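Local atomic coordinates of unsaturated glucuronyl hydrolase (PDB entry 2ZZR), a protein that hydrolyses unsaturated chondroitin, hyaluronan and heparin disaccharides, releasing the unsaturated uronic acid from either (1->3) or (1->4) glycosidic bonds. Residues A[9-14]-A[328-333]; A[15-20]-A[335-340]. One frame throughout, in Å; residues are numbered along the deposited sequence. Where two conformers were deposited one is given.

Contacts 1 and 2 follow each other along both partners: 9-14 leads directly into 15-20, while 328-333 and 335-340 are successive parts of helix 328-346. Both partners advance in the same order, from P14 near T330 to S20 near T337, so the N-terminal segment accompanies the helix for about two turns. The contact centres lie about 9 Å apart, and Y333 of contact 1 packs against backbone oxygens of F17, L18 and S20. The centres lie about 22 and 21 Å from the centre of the chain, away from the annotated active-site residues. Together they lay the start of the chain against a late helix of the alpha barrel.

Contact 1: A[9-14]-A[328-333]; sequences ESIENP and KETYKY
I11 and T330 meet where the N-terminal loop lies against the beginning of helix 328-346, a helix of the glycosyl hydrolase family 88 alpha barrel. The contact is apolar, with no hydrogen bond between the two segments.

I11 and T330 share most of it. The side chain of I11 is extended beyond CG1 (chi2 168°), which carries CD1 toward the helix, and it meets T330 tip to tip: I11 CD1 lies 3.7 Å from T330 CG2. The other branch joins in, with I11 CG2 4.0 Å from the same methyl. A branched aliphatic residue suits this place because two carbons can close on one partner. Threonine suits the helix side: its methyl is set anti to the backbone N and faces the loop. P14 adds a looser touch at the margin, P14 CB being 4.1 Å from T330 CG2.

The second apolar pairing takes I11 on to an aromatic ring. Although the CB of Y331 points away from the loop, its ring swings back far enough to meet I11 obliquely. The hydroxyl of Y331 is hydrogen-bonded to N276 of helix 265-280, and F271 meets the ring edge-to-face, so the tyrosine joins this contact to the neighbouring helix while keeping its buried polar end satisfied. Where ring and loop meet, I11 CD1 stands 3.7 Å from Y331 CE2.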
# COMPACT_ATOMS: atom_id res chain seq x y z
N GLU A 9 5.99 14.23 -16.47
CA GLU A 9 5.26 14.05 -17.72
C GLU A 9 3.92 14.74 -17.63
O GLU A 9 3.26 14.69 -16.59
CB GLU A 9 5.04 12.56 -18.00
CG GLU A 9 6.33 11.76 -18.17
CD GLU A 9 6.11 10.27 -18.45
OE1 GLU A 9 4.95 9.79 -18.41
OE2 GLU A 9 7.12 9.59 -18.72
N SER A 10 3.49 15.38 -18.71
CA SER A 10 2.11 15.85 -18.75
C SER A 10 1.20 14.61 -18.80
O SER A 10 1.58 13.56 -19.34
CB SER A 10 1.86 16.76 -19.95
OG SER A 10 1.96 16.03 -21.15
N ILE A 11 0.01 14.72 -18.22
CA ILE A 11 -0.98 13.66 -18.34
C ILE A 11 -1.47 13.65 -19.78
O ILE A 11 -2.22 14.53 -20.22
CB ILE A 11 -2.15 13.80 -17.36
CG1 ILE A 11 -1.62 13.80 -15.92
CG2 ILE A 11 -3.17 12.68 -17.59
CD1 ILE A 11 -2.66 14.24 -14.87
N GLU A 12 -0.98 12.66 -20.52
CA GLU A 12 -1.19 12.60 -21.96
C GLU A 12 -2.65 12.26 -22.25
O GLU A 12 -3.25 11.42 -21.57
CB GLU A 12 -0.17 11.62 -22.59
CG GLU A 12 1.30 12.11 -22.43
CD GLU A 12 2.38 11.07 -22.79
OE1 GLU A 12 3.58 11.43 -22.73
OE2 GLU A 12 2.03 9.91 -23.12
N ASN A 13 -3.24 12.97 -23.21
CA ASN A 13 -4.64 12.77 -23.59
C ASN A 13 -5.61 12.73 -22.38
O ASN A 13 -6.29 11.73 -22.17
CB ASN A 13 -4.75 11.50 -24.46
CG ASN A 13 -6.15 11.24 -24.97
OD1 ASN A 13 -6.94 12.16 -25.22
ND2 ASN A 13 -6.48 9.96 -25.14
N PRO A 14 -5.67 13.82 -21.58
CA PRO A 14 -6.43 13.83 -20.31
C PRO A 14 -7.94 13.61 -20.41
O PRO A 14 -8.58 13.28 -19.41
CB PRO A 14 -6.15 15.22 -19.74
CG PRO A 14 -5.81 16.05 -20.93
CD PRO A 14 -5.03 15.13 -21.82
N LYS A 328 -5.45 18.90 -11.00
CA LYS A 328 -6.24 18.41 -9.87
C LYS A 328 -7.53 17.74 -10.31
O LYS A 328 -7.84 16.63 -9.87
CB LYS A 328 -6.54 19.51 -8.85
CG LYS A 328 -7.21 18.96 -7.59
CD LYS A 328 -7.38 20.01 -6.50
CE LYS A 328 -7.90 19.35 -5.23
NZ LYS A 328 -7.95 20.31 -4.08
N GLU A 329 -8.28 18.40 -11.19
CA GLU A 329 -9.52 17.82 -11.67
C GLU A 329 -9.27 16.53 -12.47
O GLU A 329 -10.02 15.55 -12.33
CB GLU A 329 -10.30 18.83 -12.51
CG GLU A 329 -11.57 18.23 -13.06
CD GLU A 329 -12.59 19.27 -13.43
OE1 GLU A 329 -12.42 19.90 -14.50
OE2 GLU A 329 -13.56 19.43 -12.66
N THR A 330 -8.22 16.52 -13.28
CA THR A 330 -7.82 15.30 -13.99
C THR A 330 -7.57 14.14 -13.02
O THR A 330 -8.06 13.03 -13.25
CB THR A 330 -6.59 15.54 -14.89
OG1 THR A 330 -6.87 16.62 -15.78
CG2 THR A 330 -6.28 14.29 -15.73
N TYR A 331 -6.83 14.39 -11.94
CA TYR A 331 -6.58 13.36 -10.92
C TYR A 331 -7.87 12.84 -10.30
O TYR A 331 -8.03 11.63 -10.11
CB TYR A 331 -5.65 13.86 -9.81
CG TYR A 331 -4.20 14.10 -10.21
CD1 TYR A 331 -3.55 15.27 -9.84
CD2 TYR A 331 -3.47 13.14 -10.93
CE1 TYR A 331 -2.22 15.51 -10.17
CE2 TYR A 331 -2.13 13.37 -11.28
CZ TYR A 331 -1.51 14.56 -10.90
OH TYR A 331 -0.20 14.81 -11.23
N LYS A 332 -8.80 13.75 -9.99
CA LYS A 332 -10.08 13.34 -9.42
C LYS A 332 -10.81 12.39 -10.37
O LYS A 332 -11.30 11.34 -9.96
CB LYS A 332 -10.96 14.56 -9.11
CG LYS A 332 -12.33 14.21 -8.53
CD LYS A 332 -13.35 15.31 -8.85
CE LYS A 332 -14.75 14.91 -8.42
NZ LYS A 332 -14.93 15.00 -6.95
N TYR A 333 -10.88 12.77 -11.63
CA TYR A 333 -11.57 11.95 -12.61
C TYR A 333 -10.81 10.66 -12.89
O TYR A 333 -11.42 9.62 -13.07
CB TYR A 333 -11.86 12.75 -13.89
CG TYR A 333 -13.13 13.54 -13.75
CD1 TYR A 333 -13.15 14.76 -13.07
CD2 TYR A 333 -14.33 13.05 -14.27
CE1 TYR A 333 -14.33 15.49 -12.92
CE2 TYR A 333 -15.52 13.77 -14.13
CZ TYR A 333 -15.51 14.98 -13.45
OH TYR A 333 -16.68 15.69 -13.31

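Contact 2: A[15-20]-A[335-340]; sequences KRFLNS and MHTMLR. With SO4 (sulfate ion), chain D.
S20 and T337 bring two small hydroxyl side chains together where the chain leaves the short helix 15-18 beside helix 328-346. S20 OG lies 3.0 Å from T337 OG1, within hydrogen-bonding distance in the conformer given, one of two deposited for T337. In that conformer OG1 is also hydrogen-bonded to the carbonyl of Y333, one turn earlier in its own helix. F17 O, at 3.3 Å from S20 OG, is a weaker alternative for the serine proton. The S20 torsion (chi1 -64°) turns the hydroxyl to the long helix, where S20 OG also comes within 3.5 Å of T337 CG2. Small side chains suit this place, since the two backbones come close: the CA atoms of S20 and T337 are 6.3 Å apart.

F17 adds a buried ring beside the hydroxyls. T337 OG1 lies near the plane of this ring, at its edge, while R16 CG covers one face, displaced toward the rim.

R16 reaches that position because its CG is placed between the backbone N and the carbonyl carbon (chi1 72°). A further bend at chi3 (-67°) turns the guanidinium edge to a sulfate ion, probably from the crystallisation liquor. Sulfate O2 accepts from two donors in the guanidinium plane, R16 NE and R16 NH2, both at 2.8 Å. K286 also binds the ion, while R16 NH1 and NH2 are hydrogen-bonded to the carbonyls of L279 and L282, so arginine's several donors tie the short helix to a neighbouring loop and helix end.

The contact lies toward the outside of the fold, where helix 15-18 and the residues just after it are set against helix 328-346, one of the helices of the family 88 alpha barrel.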
# COMPACT_ATOMS: atom_id res chain seq x y z
N LYS A 15 -8.52 13.78 -21.60
CA LYS A 15 -9.94 13.51 -21.81
C LYS A 15 -10.31 12.05 -21.52
O LYS A 15 -11.45 11.75 -21.17
CB LYS A 15 -10.38 13.89 -23.23
CG LYS A 15 -10.33 15.39 -23.52
CD LYS A 15 -10.69 15.68 -24.98
CE LYS A 15 -10.34 17.11 -25.37
NZ LYS A 15 -11.27 18.11 -24.77
N ARG A 16 -9.32 11.16 -21.64
CA ARG A 16 -9.49 9.74 -21.30
C ARG A 16 -9.98 9.55 -19.86
O ARG A 16 -10.63 8.56 -19.54
CB ARG A 16 -8.20 8.95 -21.56
CG ARG A 16 -7.05 9.20 -20.58
CD ARG A 16 -5.70 8.68 -21.11
NE ARG A 16 -5.69 7.22 -21.20
CZ ARG A 16 -4.82 6.42 -20.57
NH1 ARG A 16 -3.85 6.93 -19.82
NH2 ARG A 16 -4.92 5.11 -20.72
N PHE A 17 -9.66 10.53 -19.01
CA PHE A 17 -10.12 10.55 -17.62
C PHE A 17 -11.28 11.54 -17.43
O PHE A 17 -12.30 11.20 -16.84
CB PHE A 17 -8.96 10.91 -16.67
CG PHE A 17 -7.76 10.00 -16.80
CD1 PHE A 17 -7.84 8.65 -16.47
CD2 PHE A 17 -6.54 10.51 -17.23
CE1 PHE A 17 -6.73 7.82 -16.57
CE2 PHE A 17 -5.41 9.68 -17.34
CZ PHE A 17 -5.51 8.33 -17.01
N LEU A 18 -11.11 12.76 -17.94
CA LEU A 18 -12.07 13.84 -17.73
C LEU A 18 -13.47 13.58 -18.29
O LEU A 18 -14.46 14.09 -17.75
CB LEU A 18 -11.50 15.16 -18.26
CG LEU A 18 -10.34 15.80 -17.50
CD1 LEU A 18 -9.71 16.91 -18.32
CD2 LEU A 18 -10.77 16.33 -16.13
N ASN A 19 -13.56 12.79 -19.35
CA ASN A 19 -14.84 12.44 -19.98
C ASN A 19 -15.65 11.37 -19.24
O ASN A 19 -16.75 11.02 -19.66
CB ASN A 19 -14.64 11.99 -21.43
CG ASN A 19 -14.29 13.13 -22.37
OD1 ASN A 19 -14.23 14.30 -21.97
ND2 ASN A 19 -14.06 12.80 -23.63
N SER A 20 -15.10 10.85 -18.14
CA SER A 20 -15.75 9.77 -17.39
C SER A 20 -16.85 10.23 -16.45
O SER A 20 -16.90 11.39 -16.04
CB SER A 20 -14.71 9.00 -16.59
OG SER A 20 -13.78 8.36 -17.45
N MET A 335 -8.96 8.90 -10.68
CA MET A 335 -9.20 7.92 -9.62
C MET A 335 -10.61 7.31 -9.68
O MET A 335 -10.79 6.14 -9.39
CB MET A 335 -8.87 8.48 -8.23
CG MET A 335 -9.79 9.56 -7.73
SD MET A 335 -9.43 9.96 -6.02
CE MET A 335 -10.77 11.13 -5.73
N HIS A 336 -11.60 8.12 -10.09
CA HIS A 336 -12.96 7.62 -10.32
C HIS A 336 -13.01 6.58 -11.44
O HIS A 336 -13.68 5.55 -11.28
CB HIS A 336 -13.91 8.77 -10.63
CG HIS A 336 -14.51 9.40 -9.41
ND1 HIS A 336 -13.84 10.32 -8.63
CD2 HIS A 336 -15.73 9.25 -8.84
CE1 HIS A 336 -14.62 10.71 -7.64
NE2 HIS A 336 -15.77 10.08 -7.74
N THR A 337 -12.33 6.85 -12.56
CA THR A 337 -12.31 5.93 -13.70
C THR A 337 -11.65 4.61 -13.32
O THR A 337 -12.16 3.53 -13.66
CB THR A 337 -11.57 6.54 -14.91
OG1 THR A 337 -12.00 7.90 -15.11
CG2 THR A 337 -11.85 5.74 -16.17
N MET A 338 -10.51 4.70 -12.63
CA MET A 338 -9.75 3.53 -12.19
C MET A 338 -10.56 2.68 -11.22
O MET A 338 -10.66 1.47 -11.38
CB MET A 338 -8.42 3.98 -11.57
CG MET A 338 -7.49 4.71 -12.56
SD MET A 338 -6.26 5.75 -11.72
CE MET A 338 -5.09 4.49 -11.24
N LEU A 339 -11.15 3.33 -10.22
CA LEU A 339 -11.97 2.61 -9.24
C LEU A 339 -13.22 2.01 -9.90
O LEU A 339 -13.61 0.89 -9.57
CB LEU A 339 -12.33 3.51 -8.06
CG LEU A 339 -13.03 2.86 -6.85
CD1 LEU A 339 -12.29 1.62 -6.31
CD2 LEU A 339 -13.22 3.88 -5.74
N ARG A 340 -13.83 2.76 -10.82
CA ARG A 340 -14.99 2.24 -11.56
C ARG A 340 -14.63 0.93 -12.27
O ARG A 340 -15.37 -0.05 -12.17
CB ARG A 340 -15.52 3.25 -12.58
CG ARG A 340 -16.71 2.71 -13.38
CD ARG A 340 -17.26 3.70 -14.39
NE ARG A 340 -17.90 4.86 -13.76
CZ ARG A 340 -19.09 4.83 -13.15
NH1 ARG A 340 -19.78 3.70 -13.07
NH2 ARG A 340 -19.58 5.94 -12.62
S SO4 D . -7.63 5.37 -23.66
O1 SO4 D . -7.18 6.69 -24.10
O2 SO4 D . -7.25 5.14 -22.27
O3 SO4 D . -9.08 5.27 -23.78
O4 SO4 D . -6.98 4.34 -24.48